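Local atomic coordinates of exopolyphosphatase (Aquifex aeolicus, PDB entry 1T6C), a protein that probably hydrolyses phosphoanhydride bonds, as a member of the stringent-response-related exopolyphosphatase/guanosine pentaphosphate phosphohydrolase family with an actin-like fold. Residues A[16-19]-A[24-27]; A[38-43]-A[78-83]; A[183-188]-A[250-255]; A[175-180]-A[192-197]. All coordinates share one frame; numbering follows the deposited sequence.

Contact 1 of 4, residues A[16-19]-A[24-27]; sequences SIDI and VRLT
Asp18 and Arg25 face each other across two antiparallel strands and point the same way off the sheet. Their charged ends do not meet. In the Asp18 conformer given here, one of two, OD1 of Asp18 lies instead against Arg25 CB at 3.1 Å, and the carboxylate and guanidinium planes are turned 50° apart. Asp18 CG sits between its backbone N and carbonyl carbon (chi1 66°), which tips the carboxylate toward the partner strand. Asp18 OD2 has its salt bridge with Arg301 of helix 300-313. Ser16 and Thr27 share this face. One water joins them, 3.0 Å from Ser16 OG and 2.9 Å from Thr27 OG1. The same water lies 2.8 Å from Asp18 OD1 and may donate to it. Ser16 OG is also bonded to Arg301 O.

The other face is apolar, and Ile17, Val24 and Leu26 on it touch helix 60-79. Here Ile19 and Val24 run side by side, with Ile19 CG1 4.0 Å from Val24 CG1. Ile17 and Leu26 meet at a slant, and Ile17 CG1 is 3.8 Å from Leu26 CD1. Between the two faces, four backbone bonds tie the hydrogen-bonded pairs Ser16-Thr27 and Asp18-Arg25. Asp18 N to Arg25 O is 2.9 Å. A calcium ion lies about 11 Å from the side chain of Asp18. This is the N-terminal beta hairpin of the actin-like fold, whose turn faces the phosphates in nucleotide-binding relatives such as actin and Hsp70.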
loop_
_atom_site.group_PDB
_atom_site.type_symbol
_atom_site.label_atom_id
_atom_site.label_comp_id
_atom_site.label_asym_id
_atom_site.label_seq_id
_atom_site.Cartn_x
_atom_site.Cartn_y
_atom_site.Cartn_z
ATOM N N SER A 16 -3.914 -14.156 3.987
ATOM C CA SER A 16 -2.654 -13.549 3.611
ATOM C C SER A 16 -1.979 -13.040 4.856
ATOM O O SER A 16 -2.662 -12.605 5.783
ATOM C CB SER A 16 -2.816 -12.402 2.591
ATOM O OG SER A 16 -3.487 -11.316 3.156
ATOM N N ILE A 17 -0.658 -13.124 4.860
ATOM C CA ILE A 17 0.182 -12.523 5.914
ATOM C C ILE A 17 1.178 -11.654 5.177
ATOM O O ILE A 17 1.799 -12.086 4.206
ATOM C CB ILE A 17 0.871 -13.605 6.710
ATOM C CG1 ILE A 17 -0.148 -14.396 7.527
ATOM C CG2 ILE A 17 1.930 -12.991 7.593
ATOM C CD1 ILE A 17 0.430 -15.585 8.246
ATOM N N ASP A 18 1.312 -10.413 5.621
ATOM C CA ASP A 18 2.292 -9.472 5.096
ATOM C C ASP A 18 3.198 -8.992 6.224
ATOM O O ASP A 18 2.732 -8.475 7.222
ATOM C CB ASP A 18 1.679 -8.350 4.273
ATOM C CG ASP A 18 0.838 -7.465 5.037
ATOM O OD1 ASP A 18 -0.225 -7.943 5.521
ATOM O OD2 ASP A 18 1.131 -6.250 5.195
ATOM N N ILE A 19 4.482 -9.207 6.026
ATOM C CA ILE A 19 5.510 -8.836 6.976
ATOM C C ILE A 19 6.226 -7.639 6.382
ATOM O O ILE A 19 6.896 -7.754 5.360
ATOM C CB ILE A 19 6.495 -10.017 7.167
ATOM C CG1 ILE A 19 5.781 -11.249 7.737
ATOM C CG2 ILE A 19 7.691 -9.577 8.019
ATOM C CD1 ILE A 19 6.659 -12.460 7.810
ATOM N N VAL A 24 3.277 -6.605 11.118
ATOM C CA VAL A 24 2.979 -7.926 10.603
ATOM C C VAL A 24 1.465 -8.064 10.630
ATOM O O VAL A 24 0.843 -7.903 11.674
ATOM C CB VAL A 24 3.618 -9.011 11.492
ATOM C CG1 VAL A 24 3.404 -10.407 10.906
ATOM C CG2 VAL A 24 5.127 -8.717 11.685
ATOM N N ARG A 25 0.883 -8.375 9.478
ATOM C CA ARG A 25 -0.577 -8.312 9.322
ATOM C C ARG A 25 -1.156 -9.572 8.742
ATOM O O ARG A 25 -0.552 -10.156 7.842
ATOM C CB ARG A 25 -0.954 -7.130 8.474
ATOM C CG ARG A 25 -0.691 -5.806 9.221
ATOM C CD ARG A 25 -1.111 -4.604 8.530
ATOM N NE ARG A 25 -2.546 -4.562 8.366
ATOM C CZ ARG A 25 -3.189 -3.510 7.909
ATOM N NH1 ARG A 25 -2.529 -2.406 7.602
ATOM N NH2 ARG A 25 -4.503 -3.568 7.776
ATOM N N LEU A 26 -2.306 -9.959 9.278
ATOM C CA LEU A 26 -3.048 -11.159 8.870
ATOM C C LEU A 26 -4.419 -10.718 8.347
ATOM O O LEU A 26 -5.094 -9.882 8.959
ATOM C CB LEU A 26 -3.266 -12.082 10.069
ATOM C CG LEU A 26 -4.238 -13.255 9.865
ATOM C CD1 LEU A 26 -3.672 -14.279 8.864
ATOM C CD2 LEU A 26 -4.604 -13.909 11.200
ATOM N N THR A 27 -4.828 -11.278 7.218
ATOM C CA THR A 27 -6.143 -11.075 6.656
ATOM C C THR A 27 -6.760 -12.422 6.272
ATOM O O THR A 27 -6.135 -13.189 5.590
ATOM C CB THR A 27 -6.071 -10.159 5.399
ATOM O OG1 THR A 27 -5.325 -8.960 5.693
ATOM C CG2 THR A 27 -7.479 -9.726 4.967
HETATM O O HOH W 1 -2.544 -9.523 5.375
#

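Contact 2 of 4, residues A[38-43]-A[78-83]; sequences IILERG and DEFKVE
The backbones at Leu40 and Phe80 stay well apart, CA to CA 9.6 Å, with a bulged edge strand on one side and the end of a helix on the other. The bulge is a classic one: Ile39 and Leu40 both pair with Ile28 of strand 23-32. This lets two consecutive side chains lean toward the helix end. On the helical side, Lys81 takes a positive phi and closes a Schellman motif, in which Lys81 N bonds back to Asp78 O. Phe80 stands just before that reversal and carries the whole contact from its segment.

Two aliphatic side chains touch its ring. Ile39 CD1 comes to the ring edge, near the plane, 4.2 Å from Phe80 CD2. The two side chains slide past each other in opposite directions. Leu40 crosses Phe80 at about a right angle, and both of its methyls meet the far ring atom. Leu40 CD1 is 3.9 Å from Phe80 CZ. The other methyl, CD2, lies over one face of the Arg42 guanidinium, toward its rim. That guanidinium is turned back on its own strand by a bond from Arg42 NH1 to Glu41 O, 2.9 Å.

No hydrogen bond crosses between the segments. The contact is at the surface, where strand 35-45 forms one border of the five-stranded sheet. Leu40 also packs on Leu76 of helix 60-79, and Phe80 O bonds to Arg13 of strand 12-19.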
loop_
_atom_site.group_PDB
_atom_site.type_symbol
_atom_site.label_atom_id
_atom_site.label_comp_id
_atom_site.label_asym_id
_atom_site.label_seq_id
_atom_site.Cartn_x
_atom_site.Cartn_y
_atom_site.Cartn_z
ATOM N N ILE A 38 -14.009 -10.223 3.819
ATOM C CA ILE A 38 -13.002 -10.301 4.863
ATOM C C ILE A 38 -13.698 -10.603 6.173
ATOM O O ILE A 38 -14.624 -9.897 6.557
ATOM C CB ILE A 38 -12.255 -8.927 4.985
ATOM C CG1 ILE A 38 -11.808 -8.398 3.610
ATOM C CG2 ILE A 38 -11.097 -9.047 5.944
ATOM C CD1 ILE A 38 -11.106 -9.401 2.740
ATOM N N ILE A 39 -13.234 -11.630 6.869
ATOM C CA ILE A 39 -13.832 -12.068 8.128
ATOM C C ILE A 39 -12.939 -11.934 9.355
ATOM O O ILE A 39 -13.411 -12.010 10.482
ATOM C CB ILE A 39 -14.361 -13.509 7.983
ATOM C CG1 ILE A 39 -13.223 -14.495 7.690
ATOM C CG2 ILE A 39 -15.419 -13.555 6.866
ATOM C CD1 ILE A 39 -13.625 -15.921 7.810
ATOM N N LEU A 40 -11.643 -11.728 9.141
ATOM C CA LEU A 40 -10.753 -11.467 10.244
ATOM C C LEU A 40 -9.532 -10.709 9.773
ATOM O O LEU A 40 -8.994 -11.002 8.733
ATOM C CB LEU A 40 -10.326 -12.752 10.936
ATOM C CG LEU A 40 -9.729 -12.500 12.319
ATOM C CD1 LEU A 40 -10.831 -12.571 13.373
ATOM C CD2 LEU A 40 -8.684 -13.489 12.627
ATOM N N GLU A 41 -9.110 -9.731 10.564
ATOM C CA GLU A 41 -7.862 -9.019 10.325
ATOM C C GLU A 41 -7.155 -8.840 11.640
ATOM O O GLU A 41 -7.815 -8.549 12.651
ATOM C CB GLU A 41 -8.106 -7.639 9.699
ATOM C CG GLU A 41 -8.685 -7.727 8.302
ATOM C CD GLU A 41 -9.279 -6.437 7.821
ATOM O OE1 GLU A 41 -10.345 -6.038 8.369
ATOM O OE2 GLU A 41 -8.710 -5.849 6.867
ATOM N N ARG A 42 -5.830 -9.021 11.642
ATOM C CA ARG A 42 -4.985 -8.683 12.785
ATOM C C ARG A 42 -3.762 -7.905 12.320
ATOM O O ARG A 42 -3.289 -8.032 11.185
ATOM C CB ARG A 42 -4.482 -9.941 13.517
ATOM C CG ARG A 42 -5.529 -10.747 14.186
ATOM C CD ARG A 42 -6.096 -10.046 15.418
ATOM N NE ARG A 42 -7.103 -10.823 16.124
ATOM C CZ ARG A 42 -8.405 -10.779 15.867
ATOM N NH1 ARG A 42 -8.845 -9.989 14.919
ATOM N NH2 ARG A 42 -9.262 -11.508 16.564
ATOM N N GLY A 43 -3.224 -7.089 13.214
ATOM C CA GLY A 43 -2.048 -6.309 12.930
ATOM C C GLY A 43 -1.247 -6.190 14.203
ATOM O O GLY A 43 -1.820 -5.993 15.279
ATOM N N ASP A 78 -5.268 -22.126 11.702
ATOM C CA ASP A 78 -5.631 -23.506 12.032
ATOM C C ASP A 78 -7.058 -23.597 12.581
ATOM O O ASP A 78 -7.875 -24.394 12.089
ATOM C CB ASP A 78 -4.655 -24.065 13.106
ATOM C CG ASP A 78 -3.216 -24.266 12.599
ATOM O OD1 ASP A 78 -2.955 -24.143 11.367
ATOM O OD2 ASP A 78 -2.275 -24.551 13.407
ATOM N N GLU A 79 -7.377 -22.758 13.556
ATOM C CA GLU A 79 -8.709 -22.812 14.210
ATOM C C GLU A 79 -9.831 -22.450 13.217
ATOM O O GLU A 79 -10.922 -23.066 13.252
ATOM C CB GLU A 79 -8.746 -21.913 15.461
ATOM C CG GLU A 79 -10.096 -21.836 16.203
ATOM C CD GLU A 79 -10.227 -22.779 17.401
ATOM O OE1 GLU A 79 -9.217 -23.418 17.788
ATOM O OE2 GLU A 79 -11.330 -22.814 18.019
ATOM N N PHE A 80 -9.542 -21.509 12.309
ATOM C CA PHE A 80 -10.516 -21.021 11.334
ATOM C C PHE A 80 -10.578 -21.918 10.104
ATOM O O PHE A 80 -11.356 -21.641 9.173
ATOM C CB PHE A 80 -10.143 -19.617 10.842
ATOM C CG PHE A 80 -10.703 -18.495 11.654
ATOM C CD1 PHE A 80 -10.239 -18.226 12.926
ATOM C CD2 PHE A 80 -11.681 -17.646 11.094
ATOM C CE1 PHE A 80 -10.736 -17.156 13.664
ATOM C CE2 PHE A 80 -12.202 -16.577 11.831
ATOM C CZ PHE A 80 -11.731 -16.331 13.109
ATOM N N LYS A 81 -9.773 -22.972 10.074
ATOM C CA LYS A 81 -9.769 -23.926 8.956
ATOM C C LYS A 81 -9.533 -23.228 7.614
ATOM O O LYS A 81 -10.236 -23.445 6.629
ATOM C CB LYS A 81 -11.061 -24.753 8.959
ATOM C CG LYS A 81 -11.092 -25.761 10.107
ATOM C CD LYS A 81 -12.098 -26.911 9.834
ATOM C CE LYS A 81 -11.939 -28.024 10.888
ATOM N NZ LYS A 81 -12.512 -27.568 12.174
ATOM N N VAL A 82 -8.548 -22.352 7.597
ATOM C CA VAL A 82 -8.177 -21.657 6.367
ATOM C C VAL A 82 -7.496 -22.649 5.455
ATOM O O VAL A 82 -6.565 -23.320 5.859
ATOM C CB VAL A 82 -7.236 -20.471 6.664
ATOM C CG1 VAL A 82 -6.741 -19.863 5.355
ATOM C CG2 VAL A 82 -7.926 -19.453 7.561
ATOM N N GLU A 83 -7.987 -22.766 4.241
ATOM C CA GLU A 83 -7.493 -23.765 3.290
ATOM C C GLU A 83 -6.289 -23.333 2.449
ATOM O O GLU A 83 -5.475 -24.167 2.042
ATOM C CB GLU A 83 -8.653 -24.207 2.414
ATOM C CG GLU A 83 -9.594 -25.110 3.230
ATOM C CD GLU A 83 -10.729 -25.704 2.416
ATOM O OE1 GLU A 83 -10.502 -26.711 1.699
ATOM O OE2 GLU A 83 -11.838 -25.165 2.507
#

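Contact 3 of 4, residues A[183-188]-A[250-255]; sequences PTEEEV and TFKEIP
Glu185 and Lys252 form the one direct ionic link between these segments. Lys252 NZ donates to Glu185 OE1 at 2.9 Å. It meets that oxygen on the syn side, 29° out of the carboxylate plane. The two chains cross at a slant. Lys252 is fully extended beyond CG, while Glu185 is bent at chi2 (-70°), and this bend brings its carboxylate to the lysine tip. Lys252 CE also lies close to Glu185 OE1, at 3.2 Å. Asp249 offers the same NZ a second, long and weak ion pair.

The next link is made by water. One molecule donates to Pro183 O at 2.7 Å and to Lys252 O at 2.9 Å, so it bridges two backbone acceptors.

Capping bonds shape the first segment. Thr184 is the N-cap of helix 185-199 and forms a capping box with Glu187. Glu187 N donates to Thr184 OG1 at 3.2 Å. In return, Thr184 N donates to Glu187 OE1 at 3.0 Å, from above the carboxylate plane. In the second segment a type I beta turn runs from Phe251 to Ile254, with Ile254 N bonded to Phe251 O.

Residues outside the segments add apolar contact. Leu275 of helix 274-288 touches Pro183, Phe251 and Lys252, and Phe178 packs on Pro183.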
loop_
_atom_site.group_PDB
_atom_site.type_symbol
_atom_site.label_atom_id
_atom_site.label_comp_id
_atom_site.label_asym_id
_atom_site.label_seq_id
_atom_site.Cartn_x
_atom_site.Cartn_y
_atom_site.Cartn_z
ATOM N N PRO A 183 6.461 23.346 3.771
ATOM C CA PRO A 183 7.495 23.799 2.837
ATOM C C PRO A 183 7.221 25.187 2.277
ATOM O O PRO A 183 6.089 25.653 2.239
ATOM C CB PRO A 183 7.491 22.733 1.747
ATOM C CG PRO A 183 6.154 22.065 1.857
ATOM C CD PRO A 183 5.794 22.120 3.289
ATOM N N THR A 184 8.283 25.843 1.844
ATOM C CA THR A 184 8.139 27.094 1.126
ATOM C C THR A 184 7.643 26.803 -0.268
ATOM O O THR A 184 7.717 25.667 -0.740
ATOM C CB THR A 184 9.477 27.852 1.040
ATOM O OG1 THR A 184 10.404 27.124 0.229
ATOM C CG2 THR A 184 10.155 27.997 2.377
ATOM N N GLU A 185 7.167 27.831 -0.963
ATOM C CA GLU A 185 6.718 27.659 -2.319
ATOM C C GLU A 185 7.825 27.185 -3.214
ATOM O O GLU A 185 7.598 26.365 -4.103
ATOM C CB GLU A 185 6.114 28.947 -2.904
ATOM C CG GLU A 185 4.633 29.085 -2.601
ATOM C CD GLU A 185 3.773 28.069 -3.379
ATOM O OE1 GLU A 185 3.227 27.128 -2.766
ATOM O OE2 GLU A 185 3.653 28.191 -4.626
ATOM N N GLU A 186 9.056 27.628 -2.967
ATOM C CA GLU A 186 10.169 27.129 -3.788
ATOM C C GLU A 186 10.489 25.669 -3.592
ATOM O O GLU A 186 10.927 24.976 -4.527
ATOM C CB GLU A 186 11.439 27.946 -3.534
ATOM C CG GLU A 186 11.379 29.329 -4.173
ATOM C CD GLU A 186 11.419 29.249 -5.700
ATOM O OE1 GLU A 186 12.548 29.089 -6.237
ATOM O OE2 GLU A 186 10.333 29.293 -6.357
ATOM N N GLU A 187 10.394 25.223 -2.353
ATOM C CA GLU A 187 10.550 23.813 -2.031
ATOM C C GLU A 187 9.491 22.951 -2.669
ATOM O O GLU A 187 9.783 21.887 -3.233
ATOM C CB GLU A 187 10.540 23.615 -0.520
ATOM C CG GLU A 187 11.793 24.163 0.116
ATOM C CD GLU A 187 11.795 24.133 1.620
ATOM O OE1 GLU A 187 10.716 24.061 2.250
ATOM O OE2 GLU A 187 12.919 24.177 2.192
ATOM N N VAL A 188 8.268 23.428 -2.673
ATOM C CA VAL A 188 7.191 22.748 -3.393
ATOM C C VAL A 188 7.495 22.672 -4.903
ATOM O O VAL A 188 7.304 21.653 -5.560
ATOM C CB VAL A 188 5.830 23.450 -3.125
ATOM C CG1 VAL A 188 4.780 22.970 -4.065
ATOM C CG2 VAL A 188 5.383 23.215 -1.695
ATOM N N THR A 250 -4.358 23.210 0.501
ATOM C CA THR A 250 -4.779 23.314 1.884
ATOM C C THR A 250 -3.663 22.857 2.793
ATOM O O THR A 250 -3.242 23.573 3.701
ATOM C CB THR A 250 -6.035 22.442 2.083
ATOM O OG1 THR A 250 -7.128 23.064 1.391
ATOM C CG2 THR A 250 -6.482 22.359 3.506
ATOM N N PHE A 251 -3.143 21.670 2.532
ATOM C CA PHE A 251 -2.123 21.122 3.433
ATOM C C PHE A 251 -0.802 21.868 3.341
ATOM O O PHE A 251 -0.070 21.956 4.314
ATOM C CB PHE A 251 -1.937 19.624 3.196
ATOM C CG PHE A 251 -2.978 18.807 3.839
ATOM C CD1 PHE A 251 -3.949 18.199 3.106
ATOM C CD2 PHE A 251 -3.013 18.691 5.219
ATOM C CE1 PHE A 251 -4.930 17.422 3.742
ATOM C CE2 PHE A 251 -4.012 17.976 5.843
ATOM C CZ PHE A 251 -4.962 17.333 5.098
ATOM N N LYS A 252 -0.492 22.488 2.210
ATOM C CA LYS A 252 0.757 23.220 2.097
ATOM C C LYS A 252 0.775 24.477 2.975
ATOM O O LYS A 252 1.831 25.026 3.182
ATOM C CB LYS A 252 1.099 23.492 0.621
ATOM C CG LYS A 252 0.410 24.666 -0.000
ATOM C CD LYS A 252 0.849 24.781 -1.484
ATOM C CE LYS A 252 0.257 26.005 -2.144
ATOM N NZ LYS A 252 0.675 26.109 -3.582
ATOM N N GLU A 253 -0.372 24.889 3.501
ATOM C CA GLU A 253 -0.481 26.052 4.382
ATOM C C GLU A 253 -0.602 25.676 5.849
ATOM O O GLU A 253 -0.756 26.562 6.711
ATOM C CB GLU A 253 -1.724 26.863 4.009
ATOM C CG GLU A 253 -1.729 27.385 2.597
ATOM C CD GLU A 253 -0.573 28.333 2.268
ATOM O OE1 GLU A 253 -0.156 28.349 1.061
ATOM O OE2 GLU A 253 -0.068 29.057 3.190
ATOM N N ILE A 254 -0.535 24.379 6.162
ATOM C CA ILE A 254 -0.744 23.910 7.531
ATOM C C ILE A 254 0.508 23.235 8.063
ATOM O O ILE A 254 0.962 22.234 7.493
ATOM C CB ILE A 254 -1.941 22.927 7.655
ATOM C CG1 ILE A 254 -3.224 23.538 7.039
ATOM C CG2 ILE A 254 -2.134 22.531 9.152
ATOM C CD1 ILE A 254 -4.394 22.562 6.927
ATOM N N PRO A 255 1.060 23.723 9.180
ATOM C CA PRO A 255 2.178 23.033 9.811
ATOM C C PRO A 255 1.784 21.600 10.176
ATOM O O PRO A 255 0.661 21.342 10.567
ATOM C CB PRO A 255 2.440 23.867 11.063
ATOM C CG PRO A 255 1.794 25.178 10.842
ATOM C CD PRO A 255 0.644 24.907 9.952
HETATM O O HOH W 2 3.769 25.084 1.056
#

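Contact 4 of 4, residues A[175-180]-A[192-197]; sequences ETFFKQ and FEFLEK
Lys179 NZ has three partners near the end of helix 170-177, two residues after Phe177, whose ring reaches Phe194. It donates to Glu175 O at 3.0 Å, tilted 15° from the carbonyl plane, and more weakly to Thr176 O. The third is a long ion pair to Glu175 OE2. The lysine thus folds back over the C-terminal end of helix 170-177, where Phe178 is the first residue to leave helical geometry. The motif is a helix-loop-helix: helix 170-177 turns through a short loop into helix 185-199, in the half of the actin-like fold built on the six-stranded sheet.

Between the two helices the contact is wholly aromatic and aliphatic, and no hydrogen bond crosses it. Phe177 and Phe194 each point toward the other helix. Their side chains cross at about a right angle. The rings themselves are oblique, with planes 39° apart and centroids 5.6 Å apart. Phe177 brings its far end, CE2 and CZ, against the root of the Phe194 ring. Phe177 CE2 lies 3.9 Å from Phe194 CD2. With CG opposite the backbone N (chi1 164°), Phe194 turns the root of its ring to meet these two atoms.

Other residues complete the surroundings. Phe177 also packs on Arg190 and Phe191 of helix 185-199, and Phe194 on Ile168. One face of the Phe177 ring is covered by the methyl CG2 of Thr176, which sits over the ring centre. The closest approach between the segments is from Phe177 CZ to Phe194 CB, 3.4 Å.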
loop_
_atom_site.group_PDB
_atom_site.type_symbol
_atom_site.label_atom_id
_atom_site.label_comp_id
_atom_site.label_asym_id
_atom_site.label_seq_id
_atom_site.Cartn_x
_atom_site.Cartn_y
_atom_site.Cartn_z
ATOM N N GLU A 175 11.800 14.771 3.524
ATOM C CA GLU A 175 13.080 15.210 4.084
ATOM C C GLU A 175 13.928 15.934 3.046
ATOM O O GLU A 175 14.639 16.902 3.337
ATOM C CB GLU A 175 13.865 14.020 4.583
ATOM C CG GLU A 175 15.159 14.418 5.322
ATOM C CD GLU A 175 16.388 14.657 4.420
ATOM O OE1 GLU A 175 16.485 14.104 3.302
ATOM O OE2 GLU A 175 17.270 15.446 4.825
ATOM N N THR A 176 13.901 15.445 1.825
ATOM C CA THR A 176 14.764 15.957 0.777
ATOM C C THR A 176 14.383 17.365 0.379
ATOM O O THR A 176 15.250 18.247 0.247
ATOM C CB THR A 176 14.676 15.032 -0.464
ATOM O OG1 THR A 176 15.287 13.755 -0.184
ATOM C CG2 THR A 176 15.409 15.646 -1.640
ATOM N N PHE A 177 13.090 17.575 0.134
ATOM C CA PHE A 177 12.631 18.850 -0.441
ATOM C C PHE A 177 12.082 19.846 0.573
ATOM O O PHE A 177 12.217 21.054 0.371
ATOM C CB PHE A 177 11.554 18.566 -1.497
ATOM C CG PHE A 177 12.085 17.851 -2.694
ATOM C CD1 PHE A 177 12.975 18.495 -3.542
ATOM C CD2 PHE A 177 11.695 16.549 -2.994
ATOM C CE1 PHE A 177 13.515 17.836 -4.632
ATOM C CE2 PHE A 177 12.236 15.903 -4.065
ATOM C CZ PHE A 177 13.147 16.552 -4.896
ATOM N N PHE A 178 11.414 19.344 1.600
ATOM C CA PHE A 178 10.635 20.182 2.509
ATOM C C PHE A 178 11.463 20.465 3.743
ATOM O O PHE A 178 11.251 19.884 4.799
ATOM C CB PHE A 178 9.283 19.562 2.849
ATOM C CG PHE A 178 8.393 19.262 1.653
ATOM C CD1 PHE A 178 8.591 19.844 0.395
ATOM C CD2 PHE A 178 7.295 18.412 1.808
ATOM C CE1 PHE A 178 7.743 19.556 -0.658
ATOM C CE2 PHE A 178 6.422 18.137 0.720
ATOM C CZ PHE A 178 6.651 18.716 -0.485
ATOM N N LYS A 179 12.393 21.402 3.606
ATOM C CA LYS A 179 13.242 21.749 4.739
ATOM C C LYS A 179 12.479 22.573 5.782
ATOM O O LYS A 179 12.825 22.506 6.957
ATOM C CB LYS A 179 14.511 22.487 4.316
ATOM C CG LYS A 179 15.309 21.826 3.185
ATOM C CD LYS A 179 15.803 20.472 3.567
ATOM C CE LYS A 179 16.700 19.891 2.478
ATOM N NZ LYS A 179 17.095 18.482 2.790
ATOM N N GLN A 180 11.463 23.325 5.349
ATOM C CA GLN A 180 10.535 24.003 6.268
ATOM C C GLN A 180 9.261 23.189 6.453
ATOM O O GLN A 180 8.893 22.375 5.599
ATOM C CB GLN A 180 10.200 25.391 5.747
ATOM C CG GLN A 180 11.425 26.273 5.574
ATOM C CD GLN A 180 11.617 27.193 6.734
ATOM O OE1 GLN A 180 12.114 26.785 7.785
ATOM N NE2 GLN A 180 11.195 28.443 6.567
ATOM N N PHE A 192 7.950 19.294 -7.200
ATOM C CA PHE A 192 7.233 18.994 -8.441
ATOM C C PHE A 192 8.134 18.859 -9.677
ATOM O O PHE A 192 7.833 18.060 -10.569
ATOM C CB PHE A 192 6.105 20.015 -8.680
ATOM C CG PHE A 192 4.864 19.776 -7.831
ATOM C CD1 PHE A 192 4.209 18.558 -7.879
ATOM C CD2 PHE A 192 4.339 20.755 -7.002
ATOM C CE1 PHE A 192 3.051 18.316 -7.104
ATOM C CE2 PHE A 192 3.196 20.509 -6.220
ATOM C CZ PHE A 192 2.566 19.291 -6.283
ATOM N N GLU A 193 9.204 19.635 -9.766
ATOM C CA GLU A 193 10.163 19.462 -10.841
ATOM C C GLU A 193 10.708 18.033 -10.823
ATOM O O GLU A 193 10.897 17.410 -11.877
ATOM C CB GLU A 193 11.312 20.470 -10.719
ATOM C CG GLU A 193 10.953 21.921 -10.952
ATOM C CD GLU A 193 12.095 22.907 -10.622
ATOM O OE1 GLU A 193 13.126 22.513 -10.032
ATOM O OE2 GLU A 193 11.962 24.100 -10.971
ATOM N N PHE A 194 11.023 17.530 -9.628
ATOM C CA PHE A 194 11.552 16.184 -9.496
ATOM C C PHE A 194 10.502 15.174 -9.935
ATOM O O PHE A 194 10.803 14.229 -10.665
ATOM C CB PHE A 194 12.013 15.911 -8.054
ATOM C CG PHE A 194 12.204 14.457 -7.771
ATOM C CD1 PHE A 194 13.325 13.793 -8.257
ATOM C CD2 PHE A 194 11.244 13.732 -7.112
ATOM C CE1 PHE A 194 13.492 12.443 -8.043
ATOM C CE2 PHE A 194 11.398 12.367 -6.903
ATOM C CZ PHE A 194 12.541 11.724 -7.344
ATOM N N LEU A 195 9.258 15.366 -9.512
ATOM C CA LEU A 195 8.224 14.407 -9.837
ATOM C C LEU A 195 7.955 14.425 -11.345
ATOM O O LEU A 195 7.738 13.377 -11.925
ATOM C CB LEU A 195 6.955 14.680 -9.049
ATOM C CG LEU A 195 6.927 14.304 -7.590
ATOM C CD1 LEU A 195 5.605 14.696 -6.989
ATOM C CD2 LEU A 195 7.197 12.816 -7.401
ATOM N N GLU A 196 8.076 15.583 -11.994
ATOM C CA GLU A 196 7.898 15.677 -13.459
ATOM C C GLU A 196 8.980 14.828 -14.140
ATOM O O GLU A 196 8.678 14.071 -15.046
ATOM C CB GLU A 196 8.001 17.149 -13.890
ATOM C CG GLU A 196 7.932 17.362 -15.397
ATOM C CD GLU A 196 6.561 17.767 -15.873
ATOM O OE1 GLU A 196 5.930 18.692 -15.275
ATOM O OE2 GLU A 196 6.106 17.158 -16.872
ATOM N N LYS A 197 10.223 14.936 -13.662
ATOM C CA LYS A 197 11.381 14.182 -14.202
ATOM C C LYS A 197 11.145 12.676 -14.094
ATOM O O LYS A 197 11.348 11.921 -15.073
ATOM C CB LYS A 197 12.668 14.548 -13.466
ATOM C CG LYS A 197 13.929 13.647 -13.746
ATOM C CD LYS A 197 15.143 13.914 -12.783
ATOM C CE LYS A 197 16.088 12.684 -12.750
ATOM N NZ LYS A 197 17.418 12.818 -13.404
#

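How the contacts relate
From the N terminus, contact 1 closes the tight turn between strands 12-19 and 23-32. Contact 2 follows in series and closes a longer loop, from strand 35-45 to the end of helix 60-79. The two touch where Leu26 N probably bonds to Arg42 O, and both include strands of the five-stranded sheet. Contacts 3 and 4 lie across the chain's centre, with helices around the six-stranded sheet. Contact 4 closes the loop between helices 170-177 and 185-199. Contact 3 spans much further, from the start of helix 185-199 to the end region of helix 241-251. The two cross along the chain. Glu187 joins them through a probable, weak bond from Lys179 N and a probable bond from Gln180 N.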